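Local coordinates for conserved hypothetical protein BT1257 (Bacteroides thetaiotaomicron, PDB 2FG1), which is of unproven function but carries a macro domain that probably removes ADP-ribose from ADP-ribosylated thymidine in DNA by hydrolysis, at residues L7-D12 and A152-D157; T25-D30 and P124-G129; A80-Q85 and Q105-V110; E109-T114 and E144-K149. All blocks are in the same frame, centred on the assembly; numbering follows the deposited sequence.

Contact 1 (L7-D12 and A152-D157)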
loop_
_atom_site.group_PDB
_atom_site.type_symbol
_atom_site.label_atom_id
_atom_site.label_comp_id
_atom_site.label_asym_id
_atom_site.label_seq_id
_atom_site.Cartn_x
_atom_site.Cartn_y
_atom_site.Cartn_z
ATOM N N LEU A 7 -2.480 -13.675 5.959
ATOM C CA LEU A 7 -3.060 -13.702 7.290
ATOM C C LEU A 7 -4.045 -12.542 7.423
ATOM O O LEU A 7 -3.693 -11.409 7.128
ATOM C CB LEU A 7 -1.961 -13.556 8.339
ATOM C CG LEU A 7 -2.413 -13.392 9.788
ATOM C CD1 LEU A 7 -3.076 -14.667 10.292
ATOM C CD2 LEU A 7 -1.255 -12.976 10.672
ATOM N N TYR A 8 -5.269 -12.841 7.866
ATOM C CA TYR A 8 -6.267 -11.804 8.151
ATOM C C TYR A 8 -6.511 -11.757 9.641
ATOM O O TYR A 8 -6.814 -12.785 10.251
ATOM C CB TYR A 8 -7.596 -12.103 7.451
ATOM C CG TYR A 8 -7.517 -12.090 5.952
ATOM C CD1 TYR A 8 -7.725 -10.911 5.236
ATOM C CD2 TYR A 8 -7.266 -13.270 5.243
ATOM C CE1 TYR A 8 -7.666 -10.898 3.855
ATOM C CE2 TYR A 8 -7.207 -13.269 3.849
ATOM C CZ TYR A 8 -7.415 -12.084 3.174
ATOM O OH TYR A 8 -7.353 -12.042 1.804
ATOM N N ILE A 9 -6.391 -10.563 10.222
ATOM C CA ILE A 9 -6.633 -10.376 11.644
ATOM C C ILE A 9 -7.400 -9.085 11.870
ATOM O O ILE A 9 -7.462 -8.235 10.984
ATOM C CB ILE A 9 -5.313 -10.336 12.479
ATOM C CG1 ILE A 9 -4.398 -9.187 12.023
ATOM C CG2 ILE A 9 -4.587 -11.697 12.471
ATOM C CD1 ILE A 9 -3.195 -8.985 12.941
ATOM N N LYS A 10 -7.964 -8.954 13.065
ATOM C CA LYS A 10 -8.519 -7.688 13.522
ATOM C C LYS A 10 -7.376 -6.752 13.876
ATOM O O LYS A 10 -6.374 -7.176 14.464
ATOM C CB LYS A 10 -9.348 -7.884 14.799
ATOM C CG LYS A 10 -10.499 -8.856 14.682
ATOM C CD LYS A 10 -11.279 -8.984 15.999
ATOM C CE LYS A 10 -10.452 -9.477 17.200
ATOM N NZ LYS A 10 -9.782 -10.775 16.956
ATOM N N GLY A 11 -7.547 -5.478 13.582
ATOM C CA GLY A 11 -6.593 -4.505 14.066
ATOM C C GLY A 11 -6.353 -3.370 13.114
ATOM O O GLY A 11 -7.111 -3.142 12.180
ATOM N N ASP A 12 -5.235 -2.701 13.332
ATOM C CA ASP A 12 -4.902 -1.455 12.678
ATOM C C ASP A 12 -3.525 -1.682 12.067
ATOM O O ASP A 12 -2.577 -1.967 12.803
ATOM C CB ASP A 12 -4.859 -0.402 13.790
ATOM C CG ASP A 12 -4.411 0.972 13.335
ATOM O OD1 ASP A 12 -3.993 1.180 12.175
ATOM O OD2 ASP A 12 -4.491 1.872 14.203
ATOM N N ALA A 152 5.700 -12.764 3.965
ATOM C CA ALA A 152 4.512 -12.800 4.812
ATOM C C ALA A 152 3.675 -11.546 4.567
ATOM O O ALA A 152 4.213 -10.455 4.396
ATOM C CB ALA A 152 4.903 -12.919 6.282
ATOM N N VAL A 153 2.352 -11.718 4.534
ATOM C CA VAL A 153 1.413 -10.608 4.368
ATOM C C VAL A 153 0.329 -10.719 5.416
ATOM O O VAL A 153 -0.291 -11.771 5.534
ATOM C CB VAL A 153 0.743 -10.618 2.970
ATOM C CG1 VAL A 153 -0.267 -9.483 2.844
ATOM C CG2 VAL A 153 1.785 -10.521 1.859
ATOM N N THR A 154 0.114 -9.631 6.155
ATOM C CA THR A 154 -0.970 -9.525 7.124
ATOM C C THR A 154 -1.914 -8.410 6.703
ATOM O O THR A 154 -1.467 -7.289 6.434
ATOM C CB THR A 154 -0.423 -9.256 8.546
ATOM O OG1 THR A 154 0.524 -10.286 8.876
ATOM C CG2 THR A 154 -1.534 -9.289 9.594
ATOM N N VAL A 155 -3.202 -8.749 6.622
ATOM C CA VAL A 155 -4.266 -7.799 6.290
ATOM C C VAL A 155 -5.041 -7.541 7.574
ATOM O O VAL A 155 -5.433 -8.485 8.271
ATOM C CB VAL A 155 -5.203 -8.343 5.174
ATOM C CG1 VAL A 155 -6.370 -7.392 4.927
ATOM C CG2 VAL A 155 -4.429 -8.554 3.868
ATOM N N TYR A 156 -5.247 -6.254 7.862
ATOM C CA TYR A 156 -5.840 -5.801 9.113
ATOM C C TYR A 156 -7.260 -5.327 8.866
ATOM O O TYR A 156 -7.467 -4.381 8.108
ATOM C CB TYR A 156 -4.994 -4.659 9.715
ATOM C CG TYR A 156 -3.613 -5.111 10.127
ATOM C CD1 TYR A 156 -3.314 -5.321 11.463
ATOM C CD2 TYR A 156 -2.621 -5.351 9.180
ATOM C CE1 TYR A 156 -2.055 -5.756 11.852
ATOM C CE2 TYR A 156 -1.359 -5.802 9.555
ATOM C CZ TYR A 156 -1.089 -5.993 10.896
ATOM O OH TYR A 156 0.149 -6.445 11.288
ATOM N N ASP A 157 -8.224 -6.001 9.491
ATOM C CA ASP A 157 -9.641 -5.680 9.363
ATOM C C ASP A 157 -10.020 -4.698 10.468
ATOM O O ASP A 157 -9.783 -4.961 11.656
ATOM C CB ASP A 157 -10.514 -6.942 9.516
ATOM C CG ASP A 157 -10.390 -7.925 8.350
ATOM O OD1 ASP A 157 -9.788 -7.607 7.304
ATOM O OD2 ASP A 157 -10.914 -9.048 8.511
#
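The first and last strands of the macro domain, L7-K10 and V153-D157, lie side by side as a parallel pair at one edge of its mixed six-stranded sheet, in the register L7 with T154 through K10 with D157. Their axes run 4.7 Å apart, with 29° between their directions. Backbone bonds alternate along the pair: L7 O accepts V155 N at 2.8 Å and V155 O accepts I9 N at 3.0 Å, both almost straight.

Side chains then sort onto two faces. On that of Y8, V155 and D157, the phenol ring lies alongside the valine, CD1 of Y8 reaching V155 CB at 3.6 Å, while its hydroxyl bonds E139 and W135 of helix 135-147. On the other face, I9 puts CG1 between its backbone N and carbonyl carbon (chi1 60°), which carries CD1 to 3.6 Å from Y156 CE1 and 3.7 Å from T154 CG2. The Y156 side chain runs beside that of I9, has the G11 backbone near its ring plane at the edge, and ends in a hydroxyl bonded to H122 and the I17 amide. Replacing Y156 by an alanine would probably leave H122 and I17 N without this partner and open a gap beside I9 and the loop at G11.

G11 has a positive phi and ends the ladder: its N donates to D157 O at 3.0 Å, tilted 33° from the carbonyl plane.

Contact 2 (T25-D30 and P124-G129)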
loop_
_atom_site.group_PDB
_atom_site.type_symbol
_atom_site.label_atom_id
_atom_site.label_comp_id
_atom_site.label_asym_id
_atom_site.label_seq_id
_atom_site.Cartn_x
_atom_site.Cartn_y
_atom_site.Cartn_z
ATOM N N THR A 25 1.973 -1.190 3.579
ATOM C CA THR A 25 1.680 -0.812 2.196
ATOM C C THR A 25 0.274 -0.260 2.090
ATOM O O THR A 25 -0.661 -0.852 2.625
ATOM C CB THR A 25 1.772 -2.016 1.238
ATOM O OG1 THR A 25 0.848 -3.032 1.655
ATOM C CG2 THR A 25 3.162 -2.609 1.219
ATOM N N HIS A 26 0.102 0.844 1.365
ATOM C CA HIS A 26 -1.242 1.372 1.134
ATOM C C HIS A 26 -1.292 2.080 -0.218
ATOM O O HIS A 26 -0.261 2.423 -0.790
ATOM C CB HIS A 26 -1.656 2.284 2.293
ATOM C CG HIS A 26 -0.915 3.574 2.311
ATOM N ND1 HIS A 26 -1.550 4.782 2.141
ATOM C CD2 HIS A 26 0.409 3.841 2.398
ATOM C CE1 HIS A 26 -0.646 5.749 2.146
ATOM N NE2 HIS A 26 0.549 5.204 2.293
ATOM N N ILE A 27 -2.504 2.266 -0.728
ATOM C CA ILE A 27 -2.716 2.815 -2.064
ATOM C C ILE A 27 -2.996 4.308 -2.002
ATOM O O ILE A 27 -3.961 4.761 -1.355
ATOM C CB ILE A 27 -3.866 2.098 -2.801
ATOM C CG1 ILE A 27 -3.515 0.621 -3.040
ATOM C CG2 ILE A 27 -4.146 2.787 -4.138
ATOM C CD1 ILE A 27 -4.683 -0.223 -3.567
ATOM N N CYS A 28 -2.139 5.053 -2.700
ATOM C CA CYS A 28 -2.266 6.485 -2.863
ATOM C C CYS A 28 -2.799 6.819 -4.243
ATOM O O CYS A 28 -2.704 6.029 -5.194
ATOM C CB CYS A 28 -0.889 7.138 -2.686
ATOM S SG CYS A 28 -0.181 6.953 -1.065
ATOM N N ASN A 29 -3.363 8.011 -4.362
ATOM C CA ASN A 29 -3.794 8.495 -5.667
ATOM C C ASN A 29 -2.697 9.266 -6.400
ATOM O O ASN A 29 -1.648 9.615 -5.826
ATOM C CB ASN A 29 -5.057 9.344 -5.534
ATOM C CG ASN A 29 -4.822 10.571 -4.700
ATOM O OD1 ASN A 29 -4.209 11.535 -5.164
ATOM N ND2 ASN A 29 -5.250 10.523 -3.441
ATOM N N ASP A 30 -2.960 9.533 -7.674
ATOM C CA ASP A 30 -1.993 10.205 -8.544
ATOM C C ASP A 30 -2.212 11.715 -8.684
ATOM O O ASP A 30 -1.682 12.325 -9.618
ATOM C CB ASP A 30 -1.950 9.528 -9.925
ATOM C CG ASP A 30 -3.277 9.589 -10.662
ATOM O OD1 ASP A 30 -4.248 10.178 -10.134
ATOM O OD2 ASP A 30 -3.336 9.048 -11.792
ATOM N N PRO A 124 -3.931 -2.502 5.253
ATOM C CA PRO A 124 -5.388 -2.542 5.369
ATOM C C PRO A 124 -5.962 -3.315 4.167
ATOM O O PRO A 124 -5.188 -3.871 3.365
ATOM C CB PRO A 124 -5.769 -1.057 5.316
ATOM C CG PRO A 124 -4.723 -0.468 4.388
ATOM C CD PRO A 124 -3.439 -1.202 4.743
ATOM N N ARG A 125 -7.292 -3.374 4.051
ATOM C CA ARG A 125 -7.919 -3.982 2.869
ATOM C C ARG A 125 -7.792 -3.010 1.707
ATOM O O ARG A 125 -8.725 -2.283 1.357
ATOM C CB ARG A 125 -9.396 -4.325 3.106
ATOM C CG ARG A 125 -9.652 -5.270 4.264
ATOM C CD ARG A 125 -11.093 -5.769 4.278
ATOM N NE ARG A 125 -11.298 -6.857 3.323
ATOM C CZ ARG A 125 -11.094 -8.147 3.586
ATOM N NH1 ARG A 125 -11.314 -9.052 2.652
ATOM N NH2 ARG A 125 -10.666 -8.542 4.777
ATOM N N ILE A 126 -6.594 -2.983 1.119
ATOM C CA ILE A 126 -6.230 -1.965 0.127
ATOM C C ILE A 126 -7.184 -1.977 -1.074
ATOM O O ILE A 126 -7.535 -3.031 -1.611
ATOM C CB ILE A 126 -4.746 -2.068 -0.327
ATOM C CG1 ILE A 126 -4.459 -3.422 -1.003
ATOM C CG2 ILE A 126 -3.783 -1.816 0.858
ATOM C CD1 ILE A 126 -3.084 -3.496 -1.665
ATOM N N GLY A 127 -7.621 -0.790 -1.464
ATOM C CA GLY A 127 -8.561 -0.613 -2.586
ATOM C C GLY A 127 -10.047 -0.694 -2.271
ATOM O O GLY A 127 -10.873 -0.265 -3.084
ATOM N N CYS A 128 -10.405 -1.251 -1.114
ATOM C CA CYS A 128 -11.813 -1.364 -0.718
ATOM C C CYS A 128 -12.367 -0.031 -0.254
ATOM O O CYS A 128 -11.691 0.727 0.445
ATOM C CB CYS A 128 -12.005 -2.388 0.399
ATOM S SG CYS A 128 -11.672 -4.076 -0.083
ATOM N N GLY A 129 -13.617 0.223 -0.618
ATOM C CA GLY A 129 -14.279 1.483 -0.299
ATOM C C GLY A 129 -14.335 2.379 -1.510
ATOM O O GLY A 129 -14.713 1.938 -2.597
#
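C128 N donates to R125 O at 3.2 Å, closing the type II beta turn from R125 to C128 that presents I126 and G127 to I27 of strand 22-29. G127 takes the third position of this turn with a positive phi of 87°. R125 is itself the centre of an inverse gamma turn, whose bond from I126 N to P124 O is weak.

Between strand and loop the contact is packing alone. I27 and I126 point at each other and their side chains cross at about a right angle. The end of I27 does the touching, with CD1 3.7 Å from I126 CB, and it reaches on to the backbone N of G127 at 3.7 Å. In the one of its two modelled positions described here, I126 has CG2 anti to its own carbonyl carbon, which brings that methyl to the strand backbone, where it meets H26 CA at 4.1 Å.

In macro domains, loops at the C-terminal ends of the sheet strands line the ADP-ribose cleft, and this glycine-containing loop, which follows strand 120-123, is probably one of them.

T25 O is hemmed in by carbon: P124 CD lies 3.5 Å from it and I126 CG2 3.7 Å, and this buried carbonyl oxygen has no hydrogen-bonding partner in the model. I126 also touches M138 and I142 of helix 135-147, and P124 rests on F38 of helix 38-45. The imidazole of H26 leads away from the loop to bond N81 through NE2.

Contact 3 (A80-Q85 and Q105-V110)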
loop_
_atom_site.group_PDB
_atom_site.type_symbol
_atom_site.label_atom_id
_atom_site.label_comp_id
_atom_site.label_asym_id
_atom_site.label_seq_id
_atom_site.Cartn_x
_atom_site.Cartn_y
_atom_site.Cartn_z
ATOM N N ALA A 80 5.143 2.124 2.565
ATOM C CA ALA A 80 5.220 2.194 1.116
ATOM C C ALA A 80 4.007 2.944 0.595
ATOM O O ALA A 80 2.875 2.446 0.665
ATOM C CB ALA A 80 5.283 0.783 0.531
ATOM N N ASN A 81 4.250 4.151 0.086
ATOM C CA ASN A 81 3.209 4.963 -0.552
ATOM C C ASN A 81 3.132 4.503 -2.012
ATOM O O ASN A 81 4.017 4.809 -2.799
ATOM C CB ASN A 81 3.584 6.458 -0.513
ATOM C CG ASN A 81 3.647 7.043 0.897
ATOM O OD1 ASN A 81 2.920 6.649 1.798
ATOM N ND2 ASN A 81 4.487 8.074 1.061
HETATM N N MSE A 82 2.090 3.741 -2.350
HETATM C CA MSE A 82 1.990 3.089 -3.656
HETATM C C MSE A 82 0.983 3.820 -4.519
HETATM O O MSE A 82 -0.191 3.861 -4.180
HETATM C CB MSE A 82 1.502 1.642 -3.487
HETATM C CG MSE A 82 2.380 0.760 -2.579
HETATM SE SE MSE A 82 1.869 -1.122 -2.620
HETATM C CE MSE A 82 -0.000 -0.968 -2.073
ATOM N N ILE A 83 1.414 4.384 -5.644
ATOM C CA ILE A 83 0.459 5.117 -6.480
ATOM C C ILE A 83 -0.335 4.127 -7.324
ATOM O O ILE A 83 0.150 3.633 -8.345
ATOM C CB ILE A 83 1.129 6.202 -7.347
ATOM C CG1 ILE A 83 1.914 7.183 -6.470
ATOM C CG2 ILE A 83 0.063 6.946 -8.159
ATOM C CD1 ILE A 83 2.621 8.272 -7.269
ATOM N N GLY A 84 -1.559 3.835 -6.883
ATOM C CA GLY A 84 -2.357 2.764 -7.480
ATOM C C GLY A 84 -3.787 3.107 -7.831
ATOM O O GLY A 84 -4.568 2.221 -8.177
ATOM N N GLN A 85 -4.136 4.380 -7.727
ATOM C CA GLN A 85 -5.459 4.799 -8.148
ATOM C C GLN A 85 -5.390 6.127 -8.886
ATOM O O GLN A 85 -4.562 6.990 -8.587
ATOM C CB GLN A 85 -6.455 4.819 -6.981
ATOM C CG GLN A 85 -6.311 5.994 -6.073
ATOM C CD GLN A 85 -7.391 6.035 -4.997
ATOM O OE1 GLN A 85 -7.336 5.266 -4.030
ATOM N NE2 GLN A 85 -8.359 6.944 -5.149
ATOM N N GLN A 105 2.018 -3.396 -10.415
ATOM C CA GLN A 105 3.354 -2.831 -10.648
ATOM C C GLN A 105 3.961 -2.327 -9.341
ATOM O O GLN A 105 5.143 -2.566 -9.059
ATOM C CB GLN A 105 3.313 -1.729 -11.708
ATOM C CG GLN A 105 4.691 -1.135 -12.024
ATOM C CD GLN A 105 4.692 -0.175 -13.193
ATOM O OE1 GLN A 105 3.703 0.504 -13.476
ATOM N NE2 GLN A 105 5.817 -0.127 -13.902
ATOM N N CYS A 106 3.153 -1.658 -8.526
ATOM C CA CYS A 106 3.620 -1.220 -7.217
ATOM C C CYS A 106 4.083 -2.402 -6.378
ATOM O O CYS A 106 5.139 -2.348 -5.741
ATOM C CB CYS A 106 2.499 -0.510 -6.459
ATOM S SG CYS A 106 1.922 1.059 -7.152
ATOM N N LEU A 107 3.293 -3.478 -6.371
ATOM C CA LEU A 107 3.614 -4.640 -5.567
ATOM C C LEU A 107 4.861 -5.367 -6.063
ATOM O O LEU A 107 5.572 -5.956 -5.248
ATOM C CB LEU A 107 2.414 -5.585 -5.442
ATOM C CG LEU A 107 1.271 -5.030 -4.565
ATOM C CD1 LEU A 107 0.009 -5.892 -4.706
ATOM C CD2 LEU A 107 1.684 -4.920 -3.107
ATOM N N LYS A 108 5.148 -5.299 -7.365
ATOM C CA LYS A 108 6.417 -5.837 -7.870
ATOM C C LYS A 108 7.602 -5.106 -7.214
ATOM O O LYS A 108 8.611 -5.729 -6.853
ATOM C CB LYS A 108 6.506 -5.699 -9.392
ATOM C CG LYS A 108 5.755 -6.768 -10.194
ATOM C CD LYS A 108 6.073 -6.661 -11.687
ATOM C CE LYS A 108 5.562 -7.845 -12.490
ATOM N NZ LYS A 108 4.110 -8.071 -12.352
ATOM N N GLU A 109 7.478 -3.790 -7.069
ATOM C CA GLU A 109 8.553 -3.016 -6.438
ATOM C C GLU A 109 8.625 -3.301 -4.933
ATOM O O GLU A 109 9.725 -3.426 -4.364
ATOM C CB GLU A 109 8.420 -1.516 -6.738
ATOM C CG GLU A 109 9.648 -0.710 -6.294
ATOM C CD GLU A 109 9.600 0.749 -6.688
ATOM O OE1 GLU A 109 8.806 1.119 -7.576
ATOM O OE2 GLU A 109 10.385 1.540 -6.117
ATOM N N VAL A 110 7.466 -3.434 -4.286
ATOM C CA VAL A 110 7.429 -3.826 -2.885
ATOM C C VAL A 110 8.066 -5.208 -2.690
ATOM O O VAL A 110 8.772 -5.431 -1.701
ATOM C CB VAL A 110 5.992 -3.793 -2.332
ATOM C CG1 VAL A 110 5.917 -4.406 -0.937
ATOM C CG2 VAL A 110 5.481 -2.340 -2.320
#
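M82, a selenomethionine in the crystal, meets three residues of the helix at once. Its CB lies 3.7 Å from C106 SG, and its selenium meets two methyl groups on the helix side, 3.8 Å from L107 CD2 and the same distance from V110 CG2. The chain of M82 crosses V110 at about a right angle and L107 obliquely. Its bend at the last torsion (chi3 -57°) turns the terminal methyl aside, leaving the selenium itself to face the helix.

C106 presses its sulfur against the strand backbone, 3.3 Å from I83 O, having SG anti to its carbonyl carbon. A80 adds a looser touch at the other end, CB to V110 CG2 at 4.2 Å.

One shell out, neighbours fix these groups from behind. M82 also packs on T25 of strand 22-29, to which its backbone is hydrogen-bonded through H26 and C28. L107 is backed by I141, I142 and L146 of helix 135-147, and C106 by V68 of strand 68-74.

Strand and helix axes pass 8.6 Å apart, and their directions are 160° apart, close to antiparallel. Helix 100-117 follows strand 77-85 and precedes strand 120-123 in the chain; the two strands are parallel, with strand 22-29 between them in the sheet. This is a beta-alpha-beta crossover, with the helix packed on one face of the macro-domain sheet.

Contact 4 (E109-T114 and E144-K149); sequences EVALFT and EELITK
A111 points its methyl toward helix 135-147, where the L146 side chain and the E145 carbonyl receive it. CB of A111 stands 3.5 Å from E145 O, and it also lies 4.0 Å from L146 CD2. L146 starts off to the side of the A111 helix, but with CG anti to the carbonyl carbon (chi1 -61°) it brings CD2 back over the neighbouring backbone, 3.9 Å from A111 CA. The same methyl reaches V110 CG1 at 4.2 Å, so one branch of L146 straddles two consecutive residues. With only a methyl at position A111, the helices come close, the CA atoms of A111 and L146 being 5.9 Å apart.

K149 approaches from the end of the second helix. It is modelled in two positions; in the one described here its chain, bent at chi2 and chi3, doubles back so that NZ bonds E145 O at 2.7 Å, coming from above the carbonyl plane, with a weaker salt bridge to E145 OE1. NZ thereby also stands near the A111 methyl. The helix widens into a pi-type turn at E144-I147. E145 OE2 has further partners in R104 and K108, both on helix 100-117.

On the other helix, V110 O accepts from T114 N and, in one of two modelled positions of that threonine, from T114 OG1.

The side chains that meet are mainly apolar, but the A111 methyl also lies against a polar carbonyl oxygen, E145 O, which the lysine bonds in the position described; the cations gathered round the E145 carboxylate probably keep it ionised.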
loop_
_atom_site.group_PDB
_atom_site.type_symbol
_atom_site.label_atom_id
_atom_site.label_comp_id
_atom_site.label_asym_id
_atom_site.label_seq_id
_atom_site.Cartn_x
_atom_site.Cartn_y
_atom_site.Cartn_z
ATOM N N GLU A 109 7.478 -3.790 -7.069
ATOM C CA GLU A 109 8.553 -3.016 -6.438
ATOM C C GLU A 109 8.625 -3.301 -4.933
ATOM O O GLU A 109 9.725 -3.426 -4.364
ATOM C CB GLU A 109 8.420 -1.516 -6.738
ATOM C CG GLU A 109 9.648 -0.710 -6.294
ATOM C CD GLU A 109 9.600 0.749 -6.688
ATOM O OE1 GLU A 109 8.806 1.119 -7.576
ATOM O OE2 GLU A 109 10.385 1.540 -6.117
ATOM N N VAL A 110 7.466 -3.434 -4.286
ATOM C CA VAL A 110 7.429 -3.826 -2.885
ATOM C C VAL A 110 8.066 -5.208 -2.690
ATOM O O VAL A 110 8.772 -5.431 -1.701
ATOM C CB VAL A 110 5.992 -3.793 -2.332
ATOM C CG1 VAL A 110 5.917 -4.406 -0.937
ATOM C CG2 VAL A 110 5.481 -2.340 -2.320
ATOM N N ALA A 111 7.836 -6.134 -3.623
ATOM C CA ALA A 111 8.446 -7.459 -3.506
ATOM C C ALA A 111 9.977 -7.363 -3.456
ATOM O O ALA A 111 10.614 -7.991 -2.612
ATOM C CB ALA A 111 7.995 -8.365 -4.635
ATOM N N LEU A 112 10.564 -6.581 -4.357
ATOM C CA LEU A 112 12.023 -6.426 -4.370
ATOM C C LEU A 112 12.525 -5.784 -3.084
ATOM O O LEU A 112 13.515 -6.231 -2.507
ATOM C CB LEU A 112 12.464 -5.603 -5.574
ATOM C CG LEU A 112 12.157 -6.204 -6.942
ATOM C CD1 LEU A 112 12.419 -5.183 -8.028
ATOM C CD2 LEU A 112 12.968 -7.435 -7.180
ATOM N N PHE A 113 11.834 -4.746 -2.634
ATOM C CA PHE A 113 12.240 -4.035 -1.424
ATOM C C PHE A 113 12.171 -4.948 -0.191
ATOM O O PHE A 113 13.109 -4.989 0.624
ATOM C CB PHE A 113 11.356 -2.792 -1.241
ATOM C CG PHE A 113 11.718 -1.943 -0.046
ATOM C CD1 PHE A 113 12.529 -0.826 -0.197
ATOM C CD2 PHE A 113 11.221 -2.238 1.217
ATOM C CE1 PHE A 113 12.852 -0.021 0.906
ATOM C CE2 PHE A 113 11.548 -1.449 2.330
ATOM C CZ PHE A 113 12.361 -0.341 2.168
ATOM N N THR A 114 11.064 -5.673 -0.082
ATOM C CA THR A 114 10.808 -6.546 1.038
ATOM C C THR A 114 11.835 -7.693 1.071
ATOM O O THR A 114 12.376 -8.006 2.130
ATOM C CB THR A 114 9.335 -7.012 0.973
ATOM O OG1 THR A 114 8.480 -5.866 1.148
ATOM C CG2 THR A 114 9.020 -8.033 2.016
ATOM N N GLU A 144 -0.031 -13.494 -5.727
ATOM C CA GLU A 144 0.946 -13.707 -6.778
ATOM C C GLU A 144 2.233 -12.924 -6.543
ATOM O O GLU A 144 3.328 -13.463 -6.730
ATOM C CB GLU A 144 0.342 -13.327 -8.118
ATOM C CG GLU A 144 -0.778 -14.249 -8.530
ATOM C CD GLU A 144 -1.530 -13.736 -9.730
ATOM O OE1 GLU A 144 -1.087 -12.758 -10.360
ATOM O OE2 GLU A 144 -2.576 -14.330 -10.050
ATOM N N GLU A 145 2.109 -11.658 -6.165
ATOM C CA GLU A 145 3.287 -10.792 -6.105
ATOM C C GLU A 145 4.077 -10.901 -4.814
ATOM O O GLU A 145 5.254 -10.550 -4.810
ATOM C CB GLU A 145 2.917 -9.328 -6.380
ATOM C CG GLU A 145 2.400 -9.061 -7.793
ATOM C CD GLU A 145 3.409 -9.366 -8.898
ATOM O OE1 GLU A 145 4.609 -9.582 -8.603
ATOM O OE2 GLU A 145 3.010 -9.392 -10.076
ATOM N N LEU A 146 3.452 -11.354 -3.727
ATOM C CA LEU A 146 4.123 -11.398 -2.418
ATOM C C LEU A 146 4.164 -12.794 -1.812
ATOM O O LEU A 146 5.240 -13.336 -1.547
ATOM C CB LEU A 146 3.495 -10.394 -1.433
ATOM C CG LEU A 146 3.559 -8.923 -1.859
ATOM C CD1 LEU A 146 2.763 -8.055 -0.904
ATOM C CD2 LEU A 146 5.007 -8.415 -1.984
ATOM N N ILE A 147 2.992 -13.382 -1.599
ATOM C CA ILE A 147 2.901 -14.653 -0.880
ATOM C C ILE A 147 3.729 -15.765 -1.523
ATOM O O ILE A 147 4.392 -16.539 -0.829
ATOM C CB ILE A 147 1.422 -15.089 -0.750
ATOM C CG1 ILE A 147 0.671 -14.163 0.208
ATOM C CG2 ILE A 147 1.288 -16.555 -0.322
ATOM C CD1 ILE A 147 1.143 -14.218 1.661
ATOM N N THR A 148 3.704 -15.841 -2.847
ATOM C CA THR A 148 4.399 -16.916 -3.558
ATOM C C THR A 148 5.923 -16.832 -3.470
ATOM O O THR A 148 6.615 -17.804 -3.826
ATOM C CB THR A 148 3.995 -16.964 -5.041
ATOM O OG1 THR A 148 4.377 -15.734 -5.667
ATOM C CG2 THR A 148 2.493 -17.200 -5.185
ATOM N N LYS A 149 6.432 -15.688 -3.013
ATOM C CA LYS A 149 7.870 -15.496 -2.824
ATOM C C LYS A 149 8.257 -15.606 -1.361
ATOM O O LYS A 149 9.351 -15.206 -0.963
ATOM C CB LYS A 149 8.305 -14.143 -3.377
ATOM C CG LYS A 149 8.169 -14.047 -4.869
ATOM C CD LYS A 149 7.798 -12.654 -5.267
ATOM C CE LYS A 149 6.835 -12.729 -6.424
ATOM N NZ LYS A 149 6.604 -11.400 -7.021
#

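How the contacts relate
Contact 1 joins the two ends of the chain and encloses the other three in sequence. Contact 3 nests within contact 2, whereas contacts 2 and 4 alternate their segments along the chain. Contacts 1, 2 and 3 all reach the single mixed sheet, and strands 22-29 and 77-85, used by contacts 2 and 3, are neighbours in it; the centres of these two contacts are about 10 Å apart. Contacts 3 and 4 share E109 and V110 of helix 100-117, their centres about 11 Å apart. The centre of contact 1 lies about 18 Å from that of contact 3, and the two do not touch. Together they tie sheet edge, sheet centre and helices 100-117 and 135-147 into one compact macro domain.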